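Local structure of thiosulfate reductase (Thermus thermophilus, 2VPZ) at residues A[208-211]-A[217-220]; A[232-237]-A[241-246]; A[304-309]-A[687-692]. The protein probably reduces sulfur compounds such as thiosulfate or polysulfide, using a molybdenum atom, molybdopterin guanosine dinucleotide cofactors and a 4Fe-4S cluster. All coordinates share one frame; numbering follows the deposited sequence.

Interaction 1. Residues A[208-211]-A[217-220]. With MGD (2-amino-5,6-dimercapto-7-methyl-3,7,8a,9-tetrahydro-8-oxa-1,3,9,10-tetraaza-anthracen-4-one guanosine dinucleotide), chain I.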
loop_
_atom_site.group_PDB
_atom_site.type_symbol
_atom_site.label_atom_id
_atom_site.label_comp_id
_atom_site.label_asym_id
_atom_site.label_seq_id
_atom_site.Cartn_x
_atom_site.Cartn_y
_atom_site.Cartn_z
ATOM N N HIS A 208 10.999 4.382 29.894
ATOM C CA HIS A 208 10.542 2.982 30.014
ATOM C C HIS A 208 10.641 2.453 28.535
ATOM O O HIS A 208 9.746 2.716 27.741
ATOM C CB HIS A 208 9.044 3.108 30.515
ATOM C CG HIS A 208 8.483 1.939 31.284
ATOM N ND1 HIS A 208 8.791 0.622 31.052
ATOM C CD2 HIS A 208 7.514 1.909 32.213
ATOM C CE1 HIS A 208 8.043 -0.161 31.802
ATOM N NE2 HIS A 208 7.253 0.603 32.519
ATOM N N HIS A 209 11.680 1.733 28.128
ATOM C CA HIS A 209 11.722 1.208 26.761
ATOM C C HIS A 209 11.144 -0.237 26.641
ATOM O O HIS A 209 11.824 -1.206 26.999
ATOM C CB HIS A 209 13.180 1.294 26.154
ATOM C CG HIS A 209 14.261 0.595 26.913
ATOM N ND1 HIS A 209 15.513 0.371 26.383
ATOM C CD2 HIS A 209 14.285 0.061 28.128
ATOM C CE1 HIS A 209 16.254 -0.288 27.246
ATOM N NE2 HIS A 209 15.521 -0.491 28.323
ATOM N N ILE A 210 9.889 -0.375 26.205
ATOM C CA ILE A 210 9.220 -1.686 26.057
ATOM C C ILE A 210 9.353 -2.181 24.614
ATOM O O ILE A 210 8.957 -1.519 23.638
ATOM C CB ILE A 210 7.689 -1.682 26.492
ATOM C CG1 ILE A 210 7.548 -1.486 28.005
ATOM C CG2 ILE A 210 7.046 -3.027 26.051
ATOM C CD1 ILE A 210 6.141 -1.006 28.459
ATOM N N GLY A 211 9.918 -3.373 24.479
ATOM C CA GLY A 211 10.180 -3.939 23.178
ATOM C C GLY A 211 11.688 -4.161 23.045
ATOM O O GLY A 211 12.111 -5.031 22.277
ATOM N N THR A 217 5.705 -10.987 30.135
ATOM C CA THR A 217 4.323 -10.568 30.380
ATOM C C THR A 217 4.001 -9.112 30.075
ATOM O O THR A 217 2.907 -8.792 29.566
ATOM C CB THR A 217 3.843 -10.862 31.850
ATOM O OG1 THR A 217 4.522 -11.985 32.382
ATOM C CG2 THR A 217 2.316 -11.108 31.878
ATOM N N GLN A 218 4.933 -8.213 30.379
ATOM C CA GLN A 218 4.662 -6.815 30.112
ATOM C C GLN A 218 4.736 -6.517 28.593
ATOM O O GLN A 218 4.152 -5.550 28.135
ATOM C CB GLN A 218 5.553 -5.864 30.949
ATOM C CG GLN A 218 7.042 -5.764 30.582
ATOM C CD GLN A 218 7.688 -4.357 30.838
ATOM O OE1 GLN A 218 7.220 -3.565 31.678
ATOM N NE2 GLN A 218 8.779 -4.074 30.128
ATOM N N LEU A 219 5.431 -7.362 27.826
ATOM C CA LEU A 219 5.477 -7.185 26.359
ATOM C C LEU A 219 4.047 -7.582 25.874
ATOM O O LEU A 219 3.370 -6.831 25.164
ATOM C CB LEU A 219 6.537 -8.083 25.699
ATOM C CG LEU A 219 6.889 -7.809 24.230
ATOM C CD1 LEU A 219 6.939 -6.290 23.974
ATOM C CD2 LEU A 219 8.247 -8.492 23.863
ATOM N N GLN A 220 3.613 -8.766 26.289
ATOM C CA GLN A 220 2.281 -9.261 25.994
ATOM C C GLN A 220 1.210 -8.203 26.333
ATOM O O GLN A 220 0.429 -7.824 25.473
ATOM C CB GLN A 220 1.971 -10.533 26.785
ATOM C CG GLN A 220 2.778 -11.730 26.382
ATOM C CD GLN A 220 2.455 -12.938 27.200
ATOM O OE1 GLN A 220 3.316 -13.776 27.494
ATOM N NE2 GLN A 220 1.183 -13.034 27.598
HETATM P PB MGD I . 14.962 2.918 31.406
HETATM O O1B MGD I . 16.279 3.318 31.944
HETATM O O2B MGD I . 13.749 3.517 31.909
HETATM O O3B MGD I . 15.125 1.343 31.640
HETATM O O3A MGD I . 15.019 -1.183 31.350
HETATM P PA MGD I . 14.145 0.083 31.698
HETATM O O1A MGD I . 13.642 -0.227 33.029
HETATM O O2A MGD I . 13.084 0.199 30.710
HETATM O "O5'" MGD I . 14.935 3.115 29.862
HETATM C "C5'" MGD I . 16.007 3.084 28.917
HETATM C "C4'" MGD I . 15.606 4.260 28.042
HETATM O "O4'" MGD I . 15.811 5.359 28.914
HETATM C "C3'" MGD I . 16.470 4.576 26.792
HETATM O "O3'" MGD I . 15.640 4.781 25.620
HETATM C "C2'" MGD I . 17.193 5.906 27.121
HETATM O "O2'" MGD I . 17.055 6.792 26.017
HETATM C "C1'" MGD I . 16.290 6.497 28.175
HETATM N N9 MGD I . 16.729 7.715 28.908
HETATM C C8 MGD I . 18.017 8.062 29.225
HETATM N N7 MGD I . 18.068 9.248 29.893
HETATM C C5 MGD I . 16.787 9.688 29.990
HETATM C C6 MGD I . 16.135 10.913 30.500
HETATM O O6 MGD I . 16.854 11.741 31.069
HETATM N N1 MGD I . 14.811 11.029 30.413
HETATM C C2 MGD I . 14.042 10.092 29.794
HETATM N N2 MGD I . 12.674 10.260 29.721
HETATM N N3 MGD I . 14.570 8.936 29.285
HETATM C C4 MGD I . 15.905 8.679 29.351
HETATM C C10 MGD I . 15.917 -1.913 32.159
HETATM C C11 MGD I . 15.125 -3.086 32.637
HETATM O O11 MGD I . 14.871 -3.940 31.511
HETATM C C12 MGD I . 15.710 -3.768 33.901
HETATM S S12 MGD I . 16.106 -2.886 35.280
HETATM C C13 MGD I . 15.934 -5.128 33.987
HETATM S S13 MGD I . 16.464 -5.830 35.446
HETATM C C14 MGD I . 15.685 -6.029 32.805
HETATM N N15 MGD I . 16.830 -6.465 32.096
HETATM C C16 MGD I . 16.752 -6.853 30.782
HETATM C C17 MGD I . 17.903 -7.373 29.962
HETATM O O17 MGD I . 19.030 -7.532 30.508
HETATM N N18 MGD I . 17.691 -7.755 28.656
HETATM C C19 MGD I . 16.462 -7.554 28.116
HETATM N N19 MGD I . 16.325 -7.853 26.839
HETATM N N20 MGD I . 15.353 -7.047 28.752
HETATM C C21 MGD I . 15.468 -6.738 30.080
HETATM N N22 MGD I . 14.467 -6.224 30.778
HETATM C C23 MGD I . 14.660 -5.370 31.903
#
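The backbones of G211 and L219 come nearest to each other, CA to CA 6.5 Å, where the loop leaving strand 202-206 passes the first turns of helix 216-227. G211 has a positive phi of 119°, and a side chain at these backbone angles would press on the carbonyl oxygen of I210; glycine therefore suits the place, and its bare CA lies against L219 CD1. L219 CD1 also meets I210 CG2 at 3.9 Å, the two branched chains running past one another in opposite senses. The other branch of I210 packs against an amide instead: I210 CG1 is 3.6 Å from Q218 NE2. With CG tucked between its own N and C (chi1 72°), Q218 extends from the helix toward the loop, and D213 accepts a weak hydrogen bond from NE2. Q218 OE1 lies at the edge of the H208 ring, 3.5 Å from H208 CE1, a ring carbon, with the two planes 26° apart and no hydrogen bond between the side chains. Strand, loop and helix together are consistent with the phosphate-binding unit of a Rossmann-like fold, with the diphosphate of the cofactor MGD lying at the end of the strand. The CB of H209 points away from the helix, and its ring meets the diphosphate. An imidazole can donate from its edge while its face packs on a methylene: H209 NE2 donates to MGD O3A over 3.1 Å, with the acceptor in the ring plane, and MGD C5' lies over one face, 3.5 Å above the plane of the H209 ring and over its centre. The backbone N of H209 adds a weak bond to MGD O2A, whose position is less certain.

Interaction 2. Residues A[232-237]-A[241-246]. With MGD (2-amino-5,6-dimercapto-7-methyl-3,7,8a,9-tetrahydro-8-oxa-1,3,9,10-tetraaza-anthracen-4-one guanosine dinucleotide), chain I.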
loop_
_atom_site.group_PDB
_atom_site.type_symbol
_atom_site.label_atom_id
_atom_site.label_comp_id
_atom_site.label_asym_id
_atom_site.label_seq_id
_atom_site.Cartn_x
_atom_site.Cartn_y
_atom_site.Cartn_z
ATOM N N VAL A 232 -0.599 5.573 23.511
ATOM C CA VAL A 232 0.680 5.647 24.224
ATOM C C VAL A 232 1.599 6.863 23.974
ATOM O O VAL A 232 2.006 7.099 22.831
ATOM C CB VAL A 232 1.505 4.326 23.846
ATOM C CG1 VAL A 232 2.739 4.146 24.721
ATOM C CG2 VAL A 232 0.580 3.090 23.908
ATOM N N VAL A 233 1.962 7.606 25.022
ATOM C CA VAL A 233 2.871 8.759 24.893
ATOM C C VAL A 233 4.294 8.394 25.428
ATOM O O VAL A 233 4.420 7.914 26.540
ATOM C CB VAL A 233 2.327 10.027 25.678
ATOM C CG1 VAL A 233 3.322 11.194 25.554
ATOM C CG2 VAL A 233 0.937 10.457 25.126
ATOM N N VAL A 234 5.344 8.573 24.633
ATOM C CA VAL A 234 6.699 8.256 25.101
ATOM C C VAL A 234 7.565 9.522 25.250
ATOM O O VAL A 234 7.627 10.356 24.353
ATOM C CB VAL A 234 7.455 7.217 24.164
ATOM C CG1 VAL A 234 8.948 7.100 24.560
ATOM C CG2 VAL A 234 6.793 5.836 24.259
ATOM N N VAL A 235 8.190 9.645 26.426
ATOM C CA VAL A 235 9.077 10.752 26.793
ATOM C C VAL A 235 10.478 10.103 26.876
ATOM O O VAL A 235 10.711 9.214 27.706
ATOM C CB VAL A 235 8.657 11.347 28.176
ATOM C CG1 VAL A 235 9.533 12.549 28.530
ATOM C CG2 VAL A 235 7.152 11.728 28.157
ATOM N N ASP A 236 11.415 10.534 26.027
ATOM C CA ASP A 236 12.753 9.922 25.940
ATOM C C ASP A 236 13.610 10.780 24.968
ATOM O O ASP A 236 13.097 11.259 23.959
ATOM C CB ASP A 236 12.541 8.487 25.325
ATOM C CG ASP A 236 13.729 7.506 25.564
ATOM O OD1 ASP A 236 14.909 7.903 25.445
ATOM O OD2 ASP A 236 13.453 6.287 25.819
ATOM N N PRO A 237 14.915 11.009 25.278
ATOM C CA PRO A 237 15.711 11.794 24.314
ATOM C C PRO A 237 16.025 10.947 23.044
ATOM O O PRO A 237 16.601 11.451 22.078
ATOM C CB PRO A 237 16.977 12.182 25.090
ATOM C CG PRO A 237 17.086 11.139 26.189
ATOM C CD PRO A 237 15.637 10.836 26.548
ATOM N N THR A 241 11.950 1.737 20.432
ATOM C CA THR A 241 10.972 0.809 19.873
ATOM C C THR A 241 9.563 1.196 20.348
ATOM O O THR A 241 8.620 1.264 19.536
ATOM C CB THR A 241 11.235 -0.692 20.256
ATOM O OG1 THR A 241 12.472 -1.147 19.709
ATOM C CG2 THR A 241 10.061 -1.573 19.747
ATOM N N ALA A 242 9.421 1.468 21.647
ATOM C CA ALA A 242 8.138 1.869 22.228
ATOM C C ALA A 242 7.677 3.217 21.632
ATOM O O ALA A 242 6.476 3.444 21.432
ATOM C CB ALA A 242 8.233 1.936 23.802
ATOM N N ALA A 243 8.615 4.106 21.325
ATOM C CA ALA A 243 8.245 5.367 20.671
ATOM C C ALA A 243 7.741 5.063 19.225
ATOM O O ALA A 243 6.891 5.785 18.694
ATOM C CB ALA A 243 9.480 6.346 20.589
ATOM N N ALA A 244 8.226 3.982 18.614
ATOM C CA ALA A 244 7.817 3.603 17.254
ATOM C C ALA A 244 6.345 3.162 17.169
ATOM O O ALA A 244 5.779 3.019 16.065
ATOM C CB ALA A 244 8.742 2.478 16.689
ATOM N N LYS A 245 5.740 2.967 18.343
ATOM C CA LYS A 245 4.328 2.552 18.533
ATOM C C LYS A 245 3.454 3.639 19.201
ATOM O O LYS A 245 2.276 3.399 19.498
ATOM C CB LYS A 245 4.274 1.292 19.421
ATOM C CG LYS A 245 5.217 0.177 19.022
ATOM C CD LYS A 245 5.230 -0.041 17.495
ATOM C CE LYS A 245 5.731 -1.431 17.118
ATOM N NZ LYS A 245 5.599 -1.720 15.653
ATOM N N ALA A 246 4.025 4.819 19.415
ATOM C CA ALA A 246 3.352 5.920 20.103
ATOM C C ALA A 246 2.595 6.972 19.289
ATOM O O ALA A 246 2.951 7.267 18.148
ATOM C CB ALA A 246 4.394 6.636 21.033
HETATM P PB MGD I . 14.962 2.918 31.406
HETATM O O1B MGD I . 16.279 3.318 31.944
HETATM O O2B MGD I . 13.749 3.517 31.909
HETATM O O3B MGD I . 15.125 1.343 31.640
HETATM O O3A MGD I . 15.019 -1.183 31.350
HETATM P PA MGD I . 14.145 0.083 31.698
HETATM O O1A MGD I . 13.642 -0.227 33.029
HETATM O O2A MGD I . 13.084 0.199 30.710
HETATM O "O5'" MGD I . 14.935 3.115 29.862
HETATM C "C5'" MGD I . 16.007 3.084 28.917
HETATM C "C4'" MGD I . 15.606 4.260 28.042
HETATM O "O4'" MGD I . 15.811 5.359 28.914
HETATM C "C3'" MGD I . 16.470 4.576 26.792
HETATM O "O3'" MGD I . 15.640 4.781 25.620
HETATM C "C2'" MGD I . 17.193 5.906 27.121
HETATM O "O2'" MGD I . 17.055 6.792 26.017
HETATM C "C1'" MGD I . 16.290 6.497 28.175
HETATM N N9 MGD I . 16.729 7.715 28.908
HETATM C C8 MGD I . 18.017 8.062 29.225
HETATM N N7 MGD I . 18.068 9.248 29.893
HETATM C C5 MGD I . 16.787 9.688 29.990
HETATM C C6 MGD I . 16.135 10.913 30.500
HETATM O O6 MGD I . 16.854 11.741 31.069
HETATM N N1 MGD I . 14.811 11.029 30.413
HETATM C C2 MGD I . 14.042 10.092 29.794
HETATM N N2 MGD I . 12.674 10.260 29.721
HETATM N N3 MGD I . 14.570 8.936 29.285
HETATM C C4 MGD I . 15.905 8.679 29.351
HETATM C C10 MGD I . 15.917 -1.913 32.159
HETATM C C11 MGD I . 15.125 -3.086 32.637
HETATM O O11 MGD I . 14.871 -3.940 31.511
HETATM C C12 MGD I . 15.710 -3.768 33.901
HETATM S S12 MGD I . 16.106 -2.886 35.280
HETATM C C13 MGD I . 15.934 -5.128 33.987
HETATM S S13 MGD I . 16.464 -5.830 35.446
HETATM C C14 MGD I . 15.685 -6.029 32.805
HETATM N N15 MGD I . 16.830 -6.465 32.096
HETATM C C16 MGD I . 16.752 -6.853 30.782
HETATM C C17 MGD I . 17.903 -7.373 29.962
HETATM O O17 MGD I . 19.030 -7.532 30.508
HETATM N N18 MGD I . 17.691 -7.755 28.656
HETATM C C19 MGD I . 16.462 -7.554 28.116
HETATM N N19 MGD I . 16.325 -7.853 26.839
HETATM N N20 MGD I . 15.353 -7.047 28.752
HETATM C C21 MGD I . 15.468 -6.738 30.080
HETATM N N22 MGD I . 14.467 -6.224 30.778
HETATM C C23 MGD I . 14.660 -5.370 31.903
#
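The flat guanine of MGD lies at the end of the strand in which V234 packs on A242 and A243. P237 lies over one face of the base, P237 CD 3.5 Å from MGD N3, and at the edge the amino group MGD N2 donates to V235 O over 3.0 Å. The carboxylate of D236 faces the ribose: D236 OD1 takes the hydroxyl MGD O2' in a very short bond of 2.5 Å, and D236 OD2 takes MGD O3' at 2.7 Å. With CG swung away from its backbone N (chi1 -161°), D236 offers one oxygen to each hydroxyl, and OD1 also accepts the backbone N-H of R238. An acidic residue that grips the ribose diol just after the second strand is a hallmark of Rossmann-like dinucleotide sites.

Behind this site the contact is apolar. V234 presses both methyls on the segment 241-246: V234 CG1 meets A243 CB at 4.1 Å, whereas CG2 lies against the carbonyl of A242 and touches A246 CB. Valine suits a strand, and its branch at CB gives a broad surface; the small alanines let the chain come close. A246 CB is tightly placed, 3.0 Å from V232 O. Bonds from K245 N to A242 O and from A246 N to A243 O keep the segment coiled.

Strand 231-235 runs between parallel strands 202-206 and 248-250, pairing through V233 with I203 and L205 and through V234 with R248 and L250. L205 touches both V234 and A242, and V232 rests on F222 and L226 of helix 216-227.

Interaction 3. Residues A[304-309]-A[687-692]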
loop_
_atom_site.group_PDB
_atom_site.type_symbol
_atom_site.label_atom_id
_atom_site.label_comp_id
_atom_site.label_asym_id
_atom_site.label_seq_id
_atom_site.Cartn_x
_atom_site.Cartn_y
_atom_site.Cartn_z
ATOM N N HIS A 304 13.395 24.651 30.245
ATOM C CA HIS A 304 14.399 23.662 30.663
ATOM C C HIS A 304 14.248 22.307 29.912
ATOM O O HIS A 304 15.220 21.648 29.551
ATOM C CB HIS A 304 14.303 23.343 32.195
ATOM C CG HIS A 304 14.368 24.523 33.122
ATOM N ND1 HIS A 304 15.515 25.233 33.357
ATOM C CD2 HIS A 304 13.426 25.093 33.894
ATOM C CE1 HIS A 304 15.283 26.193 34.226
ATOM N NE2 HIS A 304 14.016 26.128 34.568
ATOM N N THR A 305 13.002 21.925 29.698
ATOM C CA THR A 305 12.555 20.666 29.108
ATOM C C THR A 305 12.744 20.605 27.575
ATOM O O THR A 305 13.185 19.596 26.982
ATOM C CB THR A 305 11.075 20.498 29.637
ATOM O OG1 THR A 305 11.004 19.461 30.611
ATOM C CG2 THR A 305 10.081 20.370 28.500
ATOM N N GLU A 306 12.447 21.735 26.967
ATOM C CA GLU A 306 12.578 21.947 25.548
ATOM C C GLU A 306 11.419 21.411 24.732
ATOM O O GLU A 306 11.475 21.351 23.506
ATOM C CB GLU A 306 13.904 21.400 25.073
ATOM C CG GLU A 306 15.017 22.411 25.162
ATOM C CD GLU A 306 16.276 21.915 24.512
ATOM O OE1 GLU A 306 16.148 21.100 23.575
ATOM O OE2 GLU A 306 17.371 22.347 24.934
ATOM N N ILE A 307 10.375 21.012 25.444
ATOM C CA ILE A 307 9.122 20.522 24.873
ATOM C C ILE A 307 8.216 21.785 24.851
ATOM O O ILE A 307 8.111 22.464 25.885
ATOM C CB ILE A 307 8.484 19.443 25.799
ATOM C CG1 ILE A 307 9.319 18.175 25.780
ATOM C CG2 ILE A 307 6.987 19.225 25.446
ATOM C CD1 ILE A 307 9.122 17.349 27.034
ATOM N N PRO A 308 7.556 22.113 23.704
ATOM C CA PRO A 308 6.693 23.316 23.671
ATOM C C PRO A 308 5.611 23.380 24.798
ATOM O O PRO A 308 5.098 22.340 25.222
ATOM C CB PRO A 308 6.071 23.294 22.261
ATOM C CG PRO A 308 6.977 22.358 21.441
ATOM C CD PRO A 308 7.428 21.323 22.470
ATOM N N ALA A 309 5.261 24.576 25.281
ATOM C CA ALA A 309 4.254 24.699 26.350
ATOM C C ALA A 309 2.833 24.168 26.012
ATOM O O ALA A 309 2.140 23.681 26.911
ATOM C CB ALA A 309 4.174 26.164 26.858
ATOM N N ARG A 687 17.279 9.189 15.301
ATOM C CA ARG A 687 16.262 8.738 16.246
ATOM C C ARG A 687 16.833 9.195 17.590
ATOM O O ARG A 687 16.495 8.637 18.627
ATOM C CB ARG A 687 16.119 7.213 16.313
ATOM C CG ARG A 687 15.654 6.478 15.065
ATOM C CD ARG A 687 14.722 5.297 15.444
ATOM N NE ARG A 687 15.217 3.965 15.131
ATOM C CZ ARG A 687 15.016 2.881 15.876
ATOM N NH1 ARG A 687 14.326 2.971 17.004
ATOM N NH2 ARG A 687 15.492 1.687 15.492
ATOM N N ILE A 688 17.731 10.175 17.569
ATOM C CA ILE A 688 18.345 10.674 18.803
ATOM C C ILE A 688 18.708 12.169 18.736
ATOM O O ILE A 688 19.008 12.693 17.653
ATOM C CB ILE A 688 19.652 9.809 19.179
ATOM C CG1 ILE A 688 20.101 10.060 20.618
ATOM C CG2 ILE A 688 20.783 10.091 18.151
ATOM C CD1 ILE A 688 20.588 8.788 21.410
ATOM N N ARG A 689 18.631 12.861 19.871
ATOM C CA ARG A 689 18.999 14.288 19.970
ATOM C C ARG A 689 20.541 14.410 19.681
ATOM O O ARG A 689 21.251 13.393 19.686
ATOM C CB ARG A 689 18.653 14.854 21.362
ATOM C CG ARG A 689 17.162 14.719 21.766
ATOM C CD ARG A 689 16.865 15.248 23.188
ATOM N NE ARG A 689 17.703 16.392 23.561
ATOM C CZ ARG A 689 17.326 17.663 23.621
ATOM N NH1 ARG A 689 16.082 18.013 23.334
ATOM N NH2 ARG A 689 18.198 18.603 23.974
ATOM N N LYS A 690 21.047 15.627 19.434
ATOM C CA LYS A 690 22.458 15.910 19.102
ATOM C C LYS A 690 23.426 15.981 20.314
ATOM O O LYS A 690 24.660 15.974 20.164
ATOM C CB LYS A 690 22.573 17.208 18.263
ATOM C CG LYS A 690 21.818 17.178 16.922
ATOM C CD LYS A 690 22.021 18.437 16.067
ATOM C CE LYS A 690 21.157 18.409 14.793
ATOM N NZ LYS A 690 21.637 19.319 13.697
ATOM N N ASP A 691 22.787 16.040 21.494
ATOM C CA ASP A 691 23.287 16.084 22.906
ATOM C C ASP A 691 23.834 14.743 23.375
ATOM O O ASP A 691 24.461 14.639 24.440
ATOM C CB ASP A 691 22.190 16.107 23.968
ATOM C CG ASP A 691 21.323 17.313 23.976
ATOM O OD1 ASP A 691 21.862 18.414 24.050
ATOM O OD2 ASP A 691 20.093 17.120 24.002
ATOM N N CYS A 692 23.379 13.707 22.695
ATOM C CA CYS A 692 23.589 12.361 23.135
ATOM C C CYS A 692 24.142 11.379 22.196
ATOM O O CYS A 692 24.203 11.594 20.987
ATOM C CB CYS A 692 22.245 11.799 23.655
ATOM S SG CYS A 692 21.378 12.693 24.939
#
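R689 reaches across to E306 in a surface salt-bridge network that also includes D691. It joins two parts of the chain far apart in sequence: the turn after helix 298-305, in the molybdopterin oxidoreductase family region, and the loop before strand 692-696, in the dinucleotide-binding region with its mixed sheet. From CB the arginine chain sets off toward the other segment, with CG anti to its carbonyl carbon. CG lies against the carbonyl oxygen of P237, and a bend about the CG-CD bond (chi3 34°) swings the guanidinium round.

NE, the first nitrogen, faces back to D691 OD2 in its own segment, as does NH2; the modelled position of that oxygen is uncertain, so the charge pairing is clearer than the bond lengths. At the far end the guanidinium uses both terminal nitrogens on a single oxygen: R689 NH1 donates to E306 OE1 over 3.1 Å (155° at the hydrogen), and R689 NH2 reaches the same atom over 3.3 Å. OE1 sits in the guanidinium plane, but the nitrogens come at it from above one face of the carboxylate, the two planes being 45° apart. NH1 has a second partner in the carbonyl oxygen of P251.

E306 is the first residue to leave the helix, with positive phi, and its chain is extended beyond CG, so the carboxylate is carried well out from the turn. Glutamate suits this exposed place by its length, because the nearest CA atoms across the contact, those of E306 and R689, are 11.4 Å apart. The arginine lies between two acids and probably eases their mutual repulsion. The other carboxylate oxygen, E306 OE2, stays back, 4.0 Å from R689 NH2.

Interactions 1 and 2 form adjoining parts of one dinucleotide site, their centres about 12 Å apart: the first meets the diphosphate of MGD and the second its ribose and guanine, as the ends of two neighbouring parallel strands do in Rossmann-like folds. They touch directly, with I210 O 3.5 Å from A242 CB. Interaction 1 also lies near the redox centres, since the side chain of Q218 is about 8 Å from the iron-sulfur cluster and about 11 Å from the molybdenum. Interaction 3 lies further out, its centre about 14 Å from that of interaction 2, yet P237 O meets R689 CG at 3.3 Å, so the residue over the guanine also borders the arginine of the salt bridge.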